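Local atomic coordinates of DUF4627 domain-containing protein (Bacteroides thetaiotaomicron, PDB entry 3SEE), a protein that is of unknown function but may bind sugars and has a galactose-binding-domain-like beta fold. Residues T74-A79 with Y112-N117; Y136-Q141 with S176-N181; A147-K152 with T160-Y165; S187-D190 with A194-K197. One frame throughout, in Å; residues are numbered along the deposited sequence.

Contact 1. Residues T74-A79 with Y112-N117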
loop_
_atom_site.group_PDB
_atom_site.type_symbol
_atom_site.label_atom_id
_atom_site.label_comp_id
_atom_site.label_asym_id
_atom_site.label_seq_id
_atom_site.Cartn_x
_atom_site.Cartn_y
_atom_site.Cartn_z
ATOM N N THR A 74 1.099 -6.911 -11.933
ATOM C CA THR A 74 1.876 -5.691 -11.844
ATOM C C THR A 74 2.822 -5.712 -10.651
ATOM O O THR A 74 2.597 -6.402 -9.652
ATOM C CB THR A 74 0.961 -4.450 -11.859
ATOM O OG1 THR A 74 0.079 -4.460 -10.726
ATOM C CG2 THR A 74 0.125 -4.356 -13.123
ATOM N N SER A 75 3.864 -4.907 -10.764
ATOM C CA SER A 75 4.964 -4.872 -9.800
ATOM C C SER A 75 4.643 -4.025 -8.583
ATOM O O SER A 75 4.125 -2.926 -8.730
ATOM C CB SER A 75 6.183 -4.248 -10.475
ATOM O OG SER A 75 7.180 -3.920 -9.528
ATOM N N TRP A 76 5.031 -4.493 -7.400
ATOM C CA TRP A 76 4.740 -3.784 -6.163
ATOM C C TRP A 76 5.274 -2.377 -6.130
ATOM O O TRP A 76 4.720 -1.522 -5.434
ATOM C CB TRP A 76 5.263 -4.584 -4.954
ATOM C CG TRP A 76 6.744 -4.690 -4.835
ATOM C CD1 TRP A 76 7.533 -5.685 -5.308
ATOM C CD2 TRP A 76 7.634 -3.769 -4.177
ATOM N NE1 TRP A 76 8.842 -5.458 -4.976
ATOM C CE2 TRP A 76 8.928 -4.299 -4.265
ATOM C CE3 TRP A 76 7.451 -2.583 -3.463
ATOM C CZ2 TRP A 76 10.040 -3.646 -3.748
ATOM C CZ3 TRP A 76 8.547 -1.935 -2.940
ATOM C CH2 TRP A 76 9.831 -2.465 -3.088
ATOM N N TYR A 77 6.375 -2.124 -6.848
ATOM C CA TYR A 77 7.030 -0.818 -6.810
ATOM C C TYR A 77 6.694 0.057 -8.017
ATOM O O TYR A 77 7.218 1.162 -8.134
ATOM C CB TYR A 77 8.557 -0.963 -6.630
ATOM C CG TYR A 77 9.255 -1.716 -7.729
ATOM C CD1 TYR A 77 9.763 -1.076 -8.855
ATOM C CD2 TYR A 77 9.437 -3.074 -7.641
ATOM C CE1 TYR A 77 10.417 -1.789 -9.864
ATOM C CE2 TYR A 77 10.085 -3.793 -8.642
ATOM C CZ TYR A 77 10.574 -3.149 -9.748
ATOM O OH TYR A 77 11.230 -3.865 -10.754
ATOM N N LYS A 78 5.845 -0.433 -8.918
ATOM C CA LYS A 78 5.508 0.314 -10.134
ATOM C C LYS A 78 4.104 0.897 -10.170
ATOM O O LYS A 78 3.930 1.969 -10.722
ATOM C CB LYS A 78 5.709 -0.526 -11.389
ATOM C CG LYS A 78 7.144 -0.972 -11.614
ATOM C CD LYS A 78 7.274 -1.676 -12.959
ATOM C CE LYS A 78 8.629 -2.299 -13.099
ATOM N NZ LYS A 78 8.723 -3.000 -14.432
ATOM N N ALA A 79 3.094 0.182 -9.661
ATOM C CA ALA A 79 1.697 0.607 -9.862
ATOM C C ALA A 79 0.927 0.516 -8.544
ATOM O O ALA A 79 0.671 -0.585 -8.029
ATOM C CB ALA A 79 1.031 -0.245 -10.932
ATOM N N TYR A 112 1.112 -1.907 1.637
ATOM C CA TYR A 112 2.354 -1.853 2.393
ATOM C C TYR A 112 2.584 -0.389 2.790
ATOM O O TYR A 112 1.942 0.521 2.253
ATOM C CB TYR A 112 3.552 -2.465 1.641
ATOM C CG TYR A 112 3.949 -1.810 0.337
ATOM C CD1 TYR A 112 4.678 -0.630 0.320
ATOM C CD2 TYR A 112 3.571 -2.356 -0.876
ATOM C CE1 TYR A 112 5.046 -0.028 -0.866
ATOM C CE2 TYR A 112 3.927 -1.752 -2.075
ATOM C CZ TYR A 112 4.674 -0.589 -2.061
ATOM O OH TYR A 112 5.048 0.044 -3.233
ATOM N N ILE A 113 3.517 -0.172 3.722
ATOM C CA ILE A 113 3.841 1.173 4.195
ATOM C C ILE A 113 5.364 1.253 4.239
ATOM O O ILE A 113 6.017 0.534 4.997
ATOM C CB ILE A 113 3.217 1.479 5.575
ATOM C CG1 ILE A 113 1.720 1.127 5.617
ATOM C CG2 ILE A 113 3.434 2.975 5.912
ATOM C CD1 ILE A 113 1.036 1.409 6.978
ATOM N N LYS A 114 5.927 2.107 3.384
ATOM C CA LYS A 114 7.352 2.110 3.067
ATOM C C LYS A 114 7.983 3.471 3.331
ATOM O O LYS A 114 7.375 4.516 3.151
ATOM C CB LYS A 114 7.579 1.704 1.593
ATOM C CG LYS A 114 9.024 1.414 1.242
ATOM C CD LYS A 114 9.151 0.905 -0.183
ATOM C CE LYS A 114 10.564 0.489 -0.544
ATOM N NZ LYS A 114 11.512 1.645 -0.565
ATOM N N GLN A 115 9.258 3.437 3.688
ATOM C CA GLN A 115 10.083 4.628 3.789
ATOM C C GLN A 115 10.188 5.351 2.441
ATOM O O GLN A 115 10.463 4.735 1.418
ATOM C CB GLN A 115 11.457 4.216 4.276
ATOM C CG GLN A 115 12.436 5.379 4.456
ATOM C CD GLN A 115 13.675 4.990 5.240
ATOM O OE1 GLN A 115 13.619 4.061 6.052
ATOM N NE2 GLN A 115 14.779 5.721 5.051
ATOM N N THR A 116 10.011 6.679 2.449
ATOM C CA THR A 116 10.031 7.435 1.201
ATOM C C THR A 116 11.428 7.553 0.593
ATOM O O THR A 116 11.610 7.249 -0.597
ATOM C CB THR A 116 9.431 8.822 1.394
ATOM O OG1 THR A 116 8.144 8.675 2.004
ATOM C CG2 THR A 116 9.306 9.577 0.077
ATOM N N ASN A 117 12.374 8.013 1.415
ATOM C CA ASN A 117 13.719 8.323 0.945
ATOM C C ASN A 117 14.720 7.388 1.606
ATOM O O ASN A 117 15.056 7.558 2.770
ATOM C CB ASN A 117 14.050 9.798 1.205
ATOM C CG ASN A 117 13.353 10.720 0.231
ATOM O OD1 ASN A 117 13.273 10.393 -0.952
ATOM N ND2 ASN A 117 12.860 11.867 0.698
#

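Contact 2. Residues Y136-Q141 with S176-N181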
loop_
_atom_site.group_PDB
_atom_site.type_symbol
_atom_site.label_atom_id
_atom_site.label_comp_id
_atom_site.label_asym_id
_atom_site.label_seq_id
_atom_site.Cartn_x
_atom_site.Cartn_y
_atom_site.Cartn_z
ATOM N N TYR A 136 2.722 -10.657 11.331
ATOM C CA TYR A 136 3.829 -11.397 10.702
ATOM C C TYR A 136 4.575 -12.243 11.722
ATOM O O TYR A 136 4.918 -11.781 12.802
ATOM C CB TYR A 136 4.824 -10.454 10.036
ATOM C CG TYR A 136 5.985 -11.148 9.350
ATOM C CD1 TYR A 136 5.752 -12.124 8.398
ATOM C CD2 TYR A 136 7.291 -10.810 9.628
ATOM C CE1 TYR A 136 6.788 -12.747 7.745
ATOM C CE2 TYR A 136 8.328 -11.411 8.966
ATOM C CZ TYR A 136 8.095 -12.386 8.016
ATOM O OH TYR A 136 9.143 -12.987 7.350
ATOM N N ASP A 137 4.833 -13.477 11.319
ATOM C CA ASP A 137 5.685 -14.401 12.085
ATOM C C ASP A 137 6.494 -15.185 11.047
ATOM O O ASP A 137 5.937 -16.006 10.321
ATOM C CB ASP A 137 4.782 -15.306 12.941
ATOM C CG ASP A 137 5.527 -16.337 13.751
ATOM O OD1 ASP A 137 6.571 -16.808 13.329
ATOM O OD2 ASP A 137 4.988 -16.719 14.820
ATOM N N ALA A 138 7.794 -14.897 10.952
ATOM C CA ALA A 138 8.639 -15.474 9.892
ATOM C C ALA A 138 8.779 -16.970 10.019
ATOM O O ALA A 138 8.966 -17.654 9.021
ATOM C CB ALA A 138 10.049 -14.832 9.883
ATOM N N ASP A 139 8.696 -17.466 11.242
ATOM C CA ASP A 139 8.811 -18.901 11.502
ATOM C C ASP A 139 7.568 -19.647 11.050
ATOM O O ASP A 139 7.662 -20.697 10.391
ATOM C CB ASP A 139 9.100 -19.157 12.987
ATOM C CG ASP A 139 10.419 -18.531 13.449
ATOM O OD1 ASP A 139 11.472 -18.726 12.797
ATOM O OD2 ASP A 139 10.402 -17.791 14.460
ATOM N N ALA A 140 6.391 -19.100 11.370
ATOM C CA ALA A 140 5.106 -19.703 11.026
ATOM C C ALA A 140 4.662 -19.439 9.583
ATOM O O ALA A 140 3.841 -20.176 9.028
ATOM C CB ALA A 140 4.013 -19.249 11.989
ATOM N N GLN A 141 5.221 -18.383 8.981
ATOM C CA GLN A 141 4.821 -17.914 7.648
ATOM C C GLN A 141 6.040 -17.759 6.757
ATOM O O GLN A 141 6.373 -16.667 6.295
ATOM C CB GLN A 141 4.090 -16.574 7.714
ATOM C CG GLN A 141 2.859 -16.580 8.560
ATOM C CD GLN A 141 2.186 -15.231 8.575
ATOM O OE1 GLN A 141 2.839 -14.191 8.698
ATOM N NE2 GLN A 141 0.867 -15.230 8.463
ATOM N N SER A 176 10.138 -9.399 0.433
ATOM C CA SER A 176 10.181 -10.805 0.088
ATOM C C SER A 176 9.933 -11.703 1.306
ATOM O O SER A 176 10.019 -11.279 2.454
ATOM C CB SER A 176 11.534 -11.128 -0.540
ATOM O OG SER A 176 12.593 -10.617 0.245
ATOM N N SER A 177 9.618 -12.958 1.030
ATOM C CA SER A 177 9.486 -13.944 2.091
ATOM C C SER A 177 10.804 -14.300 2.733
ATOM O O SER A 177 11.865 -14.165 2.128
ATOM C CB SER A 177 8.879 -15.239 1.545
ATOM O OG SER A 177 9.828 -15.896 0.739
ATOM N N LYS A 178 10.718 -14.811 3.952
ATOM C CA LYS A 178 11.914 -15.287 4.654
ATOM C C LYS A 178 12.544 -16.447 3.884
ATOM O O LYS A 178 13.759 -16.471 3.687
ATOM C CB LYS A 178 11.572 -15.665 6.095
ATOM C CG LYS A 178 12.749 -16.239 6.880
ATOM C CD LYS A 178 13.931 -15.276 6.949
ATOM C CE LYS A 178 14.996 -15.719 7.963
ATOM N NZ LYS A 178 15.514 -17.068 7.715
ATOM N N LYS A 179 11.758 -17.430 3.442
ATOM C CA LYS A 179 12.332 -18.598 2.752
ATOM C C LYS A 179 13.145 -18.160 1.554
ATOM O O LYS A 179 14.213 -18.717 1.283
ATOM C CB LYS A 179 11.231 -19.567 2.299
ATOM C CG LYS A 179 11.736 -20.767 1.461
ATOM C CD LYS A 179 12.767 -21.604 2.243
ATOM C CE LYS A 179 13.111 -22.916 1.547
ATOM N NZ LYS A 179 14.172 -23.676 2.291
ATOM N N SER A 180 12.659 -17.149 0.839
ATOM C CA SER A 180 13.330 -16.709 -0.378
ATOM C C SER A 180 14.558 -15.836 -0.116
ATOM O O SER A 180 15.319 -15.591 -1.044
ATOM C CB SER A 180 12.372 -15.903 -1.246
ATOM O OG SER A 180 12.207 -14.592 -0.726
ATOM N N ASN A 181 14.752 -15.376 1.120
ATOM C CA ASN A 181 15.668 -14.277 1.410
ATOM C C ASN A 181 16.393 -14.454 2.729
ATOM O O ASN A 181 15.951 -13.979 3.758
ATOM C CB ASN A 181 14.924 -12.943 1.376
ATOM C CG ASN A 181 15.829 -11.762 1.576
ATOM O OD1 ASN A 181 17.061 -11.895 1.643
ATOM N ND2 ASN A 181 15.227 -10.585 1.663
HETATM O O HOH W 1 8.281 -14.836 5.549
#

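Contact 3. Residues A147-K152 with T160-Y165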
loop_
_atom_site.group_PDB
_atom_site.type_symbol
_atom_site.label_atom_id
_atom_site.label_comp_id
_atom_site.label_asym_id
_atom_site.label_seq_id
_atom_site.Cartn_x
_atom_site.Cartn_y
_atom_site.Cartn_z
ATOM N N ALA A 147 5.931 -7.374 5.078
ATOM C CA ALA A 147 5.611 -5.982 4.774
ATOM C C ALA A 147 4.257 -5.806 4.110
ATOM O O ALA A 147 3.459 -4.965 4.500
ATOM C CB ALA A 147 6.708 -5.370 3.864
ATOM N N GLN A 148 4.026 -6.614 3.081
ATOM C CA GLN A 148 2.807 -6.493 2.303
ATOM C C GLN A 148 1.728 -7.416 2.861
ATOM O O GLN A 148 1.982 -8.579 3.180
ATOM C CB GLN A 148 3.064 -6.872 0.851
ATOM C CG GLN A 148 1.848 -6.719 -0.057
ATOM C CD GLN A 148 2.171 -6.722 -1.528
ATOM O OE1 GLN A 148 3.169 -6.120 -1.955
ATOM N NE2 GLN A 148 1.340 -7.384 -2.329
ATOM N N TYR A 149 0.542 -6.831 3.011
ATOM C CA TYR A 149 -0.670 -7.527 3.395
ATOM C C TYR A 149 -1.543 -7.685 2.163
ATOM O O TYR A 149 -1.723 -6.730 1.417
ATOM C CB TYR A 149 -1.433 -6.683 4.432
ATOM C CG TYR A 149 -2.805 -7.172 4.763
ATOM C CD1 TYR A 149 -2.988 -8.301 5.568
ATOM C CD2 TYR A 149 -3.940 -6.549 4.269
ATOM C CE1 TYR A 149 -4.250 -8.778 5.882
ATOM C CE2 TYR A 149 -5.215 -7.013 4.579
ATOM C CZ TYR A 149 -5.362 -8.121 5.375
ATOM O OH TYR A 149 -6.637 -8.568 5.667
ATOM N N ASN A 150 -2.077 -8.877 1.975
ATOM C CA ASN A 150 -2.998 -9.182 0.879
ATOM C C ASN A 150 -4.301 -9.690 1.440
ATOM O O ASN A 150 -4.282 -10.482 2.382
ATOM C CB ASN A 150 -2.405 -10.268 -0.036
ATOM C CG ASN A 150 -1.030 -9.910 -0.531
ATOM O OD1 ASN A 150 -0.838 -8.881 -1.176
ATOM N ND2 ASN A 150 -0.055 -10.755 -0.256
ATOM N N PHE A 151 -5.415 -9.283 0.846
ATOM C CA PHE A 151 -6.730 -9.757 1.262
ATOM C C PHE A 151 -7.563 -10.088 0.040
ATOM O O PHE A 151 -7.755 -9.242 -0.825
ATOM C CB PHE A 151 -7.424 -8.679 2.092
ATOM C CG PHE A 151 -8.746 -9.123 2.666
ATOM C CD1 PHE A 151 -8.821 -10.174 3.571
ATOM C CD2 PHE A 151 -9.918 -8.529 2.259
ATOM C CE1 PHE A 151 -10.029 -10.598 4.069
ATOM C CE2 PHE A 151 -11.139 -8.936 2.802
ATOM C CZ PHE A 151 -11.185 -9.979 3.688
ATOM N N LYS A 152 -8.071 -11.310 -0.001
ATOM C CA LYS A 152 -8.955 -11.698 -1.099
ATOM C C LYS A 152 -10.348 -11.156 -0.876
ATOM O O LYS A 152 -10.979 -11.372 0.161
ATOM C CB LYS A 152 -9.062 -13.212 -1.253
ATOM C CG LYS A 152 -7.808 -13.872 -1.725
ATOM C CD LYS A 152 -8.012 -15.405 -1.797
ATOM C CE LYS A 152 -8.748 -16.011 -0.551
ATOM N NZ LYS A 152 -8.951 -17.531 -0.450
ATOM N N THR A 160 -16.384 -4.102 0.355
ATOM C CA THR A 160 -15.882 -5.042 1.339
ATOM C C THR A 160 -14.838 -4.356 2.196
ATOM O O THR A 160 -13.922 -3.698 1.689
ATOM C CB THR A 160 -15.258 -6.249 0.603
ATOM O OG1 THR A 160 -16.250 -6.866 -0.229
ATOM C CG2 THR A 160 -14.708 -7.282 1.576
ATOM N N LYS A 161 -14.956 -4.509 3.512
ATOM C CA LYS A 161 -14.022 -3.885 4.437
ATOM C C LYS A 161 -12.685 -4.605 4.409
ATOM O O LYS A 161 -12.636 -5.829 4.527
ATOM C CB LYS A 161 -14.568 -3.943 5.856
ATOM C CG LYS A 161 -13.712 -3.145 6.845
ATOM C CD LYS A 161 -14.203 -3.271 8.280
ATOM C CE LYS A 161 -13.704 -2.138 9.179
ATOM N NZ LYS A 161 -14.419 -0.820 8.976
ATOM N N VAL A 162 -11.615 -3.842 4.311
ATOM C CA VAL A 162 -10.260 -4.355 4.352
ATOM C C VAL A 162 -9.628 -3.739 5.601
ATOM O O VAL A 162 -9.701 -2.525 5.786
ATOM C CB VAL A 162 -9.479 -3.988 3.099
ATOM C CG1 VAL A 162 -8.071 -4.647 3.130
ATOM C CG2 VAL A 162 -10.232 -4.411 1.839
ATOM N N VAL A 163 -9.011 -4.573 6.451
ATOM C CA VAL A 163 -8.450 -4.130 7.737
ATOM C C VAL A 163 -7.123 -4.803 7.959
ATOM O O VAL A 163 -7.047 -6.031 7.858
ATOM C CB VAL A 163 -9.293 -4.574 8.935
ATOM C CG1 VAL A 163 -8.616 -4.130 10.235
ATOM C CG2 VAL A 163 -10.728 -3.997 8.809
ATOM N N VAL A 164 -6.085 -4.035 8.305
ATOM C CA VAL A 164 -4.810 -4.615 8.659
ATOM C C VAL A 164 -4.134 -3.740 9.703
ATOM O O VAL A 164 -4.073 -2.516 9.561
ATOM C CB VAL A 164 -3.913 -4.858 7.431
ATOM C CG1 VAL A 164 -3.704 -3.595 6.602
ATOM C CG2 VAL A 164 -2.555 -5.466 7.879
ATOM N N TYR A 165 -3.577 -4.396 10.728
ATOM C CA TYR A 165 -2.746 -3.715 11.716
ATOM C C TYR A 165 -1.281 -3.793 11.370
ATOM O O TYR A 165 -0.777 -4.850 10.954
ATOM C CB TYR A 165 -2.960 -4.318 13.123
ATOM C CG TYR A 165 -4.176 -3.808 13.855
ATOM C CD1 TYR A 165 -5.439 -4.097 13.412
ATOM C CD2 TYR A 165 -4.046 -2.998 14.975
ATOM C CE1 TYR A 165 -6.565 -3.603 14.079
ATOM C CE2 TYR A 165 -5.168 -2.521 15.654
ATOM C CZ TYR A 165 -6.399 -2.829 15.176
ATOM O OH TYR A 165 -7.512 -2.342 15.839
HETATM O O HOH W 2 -9.105 -7.452 5.678
#

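Contact 4. Residues S187-D190 with A194-K197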
loop_
_atom_site.group_PDB
_atom_site.type_symbol
_atom_site.label_atom_id
_atom_site.label_comp_id
_atom_site.label_asym_id
_atom_site.label_seq_id
_atom_site.Cartn_x
_atom_site.Cartn_y
_atom_site.Cartn_z
ATOM N N SER A 187 13.499 -5.800 12.717
ATOM C CA SER A 187 14.159 -5.087 13.801
ATOM C C SER A 187 13.232 -4.069 14.444
ATOM O O SER A 187 12.242 -3.616 13.852
ATOM C CB SER A 187 15.444 -4.449 13.284
ATOM O OG SER A 187 15.148 -3.506 12.270
ATOM N N ASP A 188 13.561 -3.675 15.661
ATOM C CA ASP A 188 12.811 -2.634 16.322
ATOM C C ASP A 188 13.153 -1.283 15.681
ATOM O O ASP A 188 14.323 -0.947 15.485
ATOM C CB ASP A 188 13.140 -2.553 17.811
ATOM C CG ASP A 188 12.629 -3.730 18.609
ATOM O OD1 ASP A 188 11.804 -4.519 18.121
ATOM O OD2 ASP A 188 13.050 -3.831 19.782
ATOM N N THR A 189 12.126 -0.501 15.389
ATOM C CA THR A 189 12.320 0.805 14.767
ATOM C C THR A 189 13.080 1.697 15.734
ATOM O O THR A 189 12.726 1.799 16.896
ATOM C CB THR A 189 10.969 1.456 14.495
ATOM O OG1 THR A 189 10.151 0.477 13.829
ATOM C CG2 THR A 189 11.107 2.700 13.627
ATOM N N ASP A 190 14.119 2.362 15.259
ATOM C CA ASP A 190 14.822 3.324 16.090
ATOM C C ASP A 190 13.905 4.510 16.357
ATOM O O ASP A 190 13.123 4.922 15.477
ATOM C CB ASP A 190 16.097 3.785 15.383
ATOM C CG ASP A 190 17.005 4.603 16.290
ATOM O OD1 ASP A 190 17.749 4.016 17.095
ATOM O OD2 ASP A 190 16.962 5.831 16.178
ATOM N N ALA A 194 14.175 7.372 10.040
ATOM C CA ALA A 194 13.656 8.181 8.955
ATOM C C ALA A 194 12.236 7.789 8.558
ATOM O O ALA A 194 11.421 8.646 8.229
ATOM C CB ALA A 194 14.582 8.090 7.736
ATOM N N ILE A 195 11.923 6.492 8.602
ATOM C CA ILE A 195 10.624 6.027 8.148
ATOM C C ILE A 195 9.480 6.657 8.945
ATOM O O ILE A 195 8.402 6.883 8.423
ATOM C CB ILE A 195 10.545 4.489 8.137
ATOM C CG1 ILE A 195 9.286 4.003 7.420
ATOM C CG2 ILE A 195 10.702 3.903 9.550
ATOM C CD1 ILE A 195 9.201 2.473 7.235
ATOM N N LEU A 196 9.702 6.926 10.240
ATOM C CA LEU A 196 8.657 7.506 11.059
ATOM C C LEU A 196 8.310 8.921 10.608
ATOM O O LEU A 196 7.170 9.371 10.760
ATOM C CB LEU A 196 9.080 7.528 12.529
ATOM C CG LEU A 196 9.235 6.164 13.214
ATOM C CD1 LEU A 196 9.953 6.353 14.550
ATOM C CD2 LEU A 196 7.897 5.445 13.412
ATOM N N LYS A 197 9.293 9.654 10.079
ATOM C CA LYS A 197 9.102 11.040 9.667
ATOM C C LYS A 197 8.669 11.204 8.223
ATOM O O LYS A 197 8.178 12.277 7.845
ATOM C CB LYS A 197 10.364 11.859 9.879
ATOM C CG LYS A 197 10.845 11.845 11.293
ATOM C CD LYS A 197 12.104 12.727 11.459
ATOM C CE LYS A 197 12.827 12.559 12.802
ATOM N NZ LYS A 197 14.002 11.586 12.842
#

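Contact 1. Residues T74-A79 with Y112-N117
Tyr112 enters from strand 108-115 and points its ring at Trp76, in the loop that leads to strand 79-85. Its hydroxyl donates to Trp76 O, OH to O being 2.7 Å, with the donor tilted 34° from the carbonyl plane. The same ring takes part in an offset edge-to-face pair: the edge of the Trp76 six-membered ring is turned toward the face of Tyr112, with planes at 81° and Trp76 CE3 lying 3.7 Å from Tyr112 CZ. An alanine here would remove both ring and hydroxyl, and would probably leave the Trp76 carbonyl without this donor and a gap beside the indole edge. Two residues on, Lys114 lays its aliphatic chain across the indole rim, CE 4.0 Å from Trp76 CZ3. The chain then bends at its last torsion (chi4 -66°), and NZ forms a salt bridge with Glu118. Beyond Lys114, Gln115 turns to the segment's own end, NE2 donating to Asn117 O. The chemistry is thus largely apolar and aromatic, joined by one short hydrogen bond that satisfies the hydroxyl of a buried tyrosine and helps fix the loop backbone against the sheet.

Contact 2. Residues Y136-Q141 with S176-N181
Tyr136 and Lys178 cross at about a right angle, the tyrosine hydroxyl ending against the base of the lysine chain: Tyr136 OH lies 3.8 Å from Lys178 CB. With CG anti to the backbone N (chi1 -179°), the Tyr136 ring runs outward from its own loop toward the other. Ala138 comes to the same methylene from over a face of the ring, its CB 4.2 Å from Lys178 CB, while its backbone N sits 3.8 Å above the centre of the Tyr136 ring. The rest of the lysine bends at chi2 and chi4 and leads away, so the apolar touch rests on its first carbon. A water closes the polar side of the junction. It lies in the plane of the Tyr136 ring, 2.7 Å from Tyr136 OH, and accepts from Lys178 N at 2.9 Å, with Gln141 O also within hydrogen-bonding distance.

Each loop is braced internally near its point of contact. Asp137 OD1 accepts from Ala140 N at 3.0 Å in an Asx motif, and Ser177 OG accepts from Ser180 N at 3.1 Å in an ST motif, the latter overlapping the type I turn from Lys178 to Asn181. Leu184 touches both Tyr136 and Lys178, and a backbone bond joins Lys179 to Pro142. The contact thereby brings the loop between strands 130-133 and 149-152 against the loop between strands 170-172 and 186-188.

Contact 3. Residues A147-K152 with T160-Y165
Val164 lies over one face of the Tyr149 ring in a CH-pi contact, CB 3.7 Å from the ring centroid and 15° off the normal. Its CG2 methyl adds a 3.6 Å touch to Tyr149 CG, while Val162 CG1 meets the ring edge at CE2. Phe151 reaches Val162 CG2 with CD2 at 4.2 Å, and Thr160 CG2 lies at the edge of its ring. A water bridges the layers, 2.7 Å from Tyr149 OH and accepting from Val163 N at 3.0 Å; it also rests over the centre of the Phe151 ring. An alanine in place of Tyr149 would probably leave Val164 without the ring face it packs on and the water without its hydroxyl partner. Both aromatic groups leave the backbone with CG anti to N (chi1 171° for Tyr149), which sends their rings out over the opposing strand, at a slant to it. Behind them, backbone bonds from Tyr149 to Val111 and from Phe151 to Val109 hold strand 149-152 at the margin of its sheet, while Val162 and Val164 pair with Phe98 and Leu96 in the other. The strand axes pass 8.5 Å apart at 155°, the face-to-face packing of two layers in a beta sandwich, consistent with the galactose-binding-domain-like fold.

Contact 4. Residues S187-D190 with A194-K197
The flat group that meets the other segment is the Asp190 carbonyl: Leu196 CD1 approaches its oxygen end, 3.6 Å from Asp190 O, and does not lie over a face. No aromatic ring of either segment is involved. The remaining touches are between aliphatic branches. Thr189 and Leu196 reach toward each other tip to tip, Thr189 CG2 lying 3.9 Å from Leu196 CD1 and 4.0 Å from Leu196 CG. The same threonine methyl is 4.3 Å from Ile195 CG2, so it touches two consecutive residues of the short helix.

The first torsion of Thr189 (chi1 -49°) divides the labour of its two branches: CG2, anti to the backbone N, faces the helix, whereas OG1 is left beside that N and hydrogen-bonds to Met168 O. A buried threonine thus has its hydroxyl satisfied on one branch while the other serves as a purely apolar contact. Asp190 turns its carboxylate onward along the chain, OD2 accepting from the backbone N of Asp192 in the connection to the helix. The short helix 194-197 is sparsely hydrogen-bonded, with Lys197 N to Ala194 O at 3.0 Å.

Strand 186-188 is the outermost strand of the eight-stranded sheet, and Thr189 just beyond it is hydrogen-bonded through its backbone to Gly169. Ile195 packs on Val171 and Phe131 of that sheet and on Gln115 of strand 108-115, so the helix packs against residues of both sheets.

In the fold
From the N terminus, contact 1 closes first, joining the loop before strand 79-85 to strand 108-115 of the six-stranded sheet. Contact 2 then spans the chain from 136 to 181, and the whole of contact 3, which faces strand 149-152 against strand 160-167, falls within that span. Contact 4 follows in series, closing a short turn at 187-197; none of the four cross. Contacts 1 and 3 meet where Gln148 packs on Trp76 and Tyr112, with strands 108-115 and 149-152 adjacent in one sheet. Gln115 touches Ala194 and Ile195, linking contact 1 to contact 4. Contact 2 touches none of the others, its nearest atoms about 6 Å from contact 3, and ties two peripheral loops.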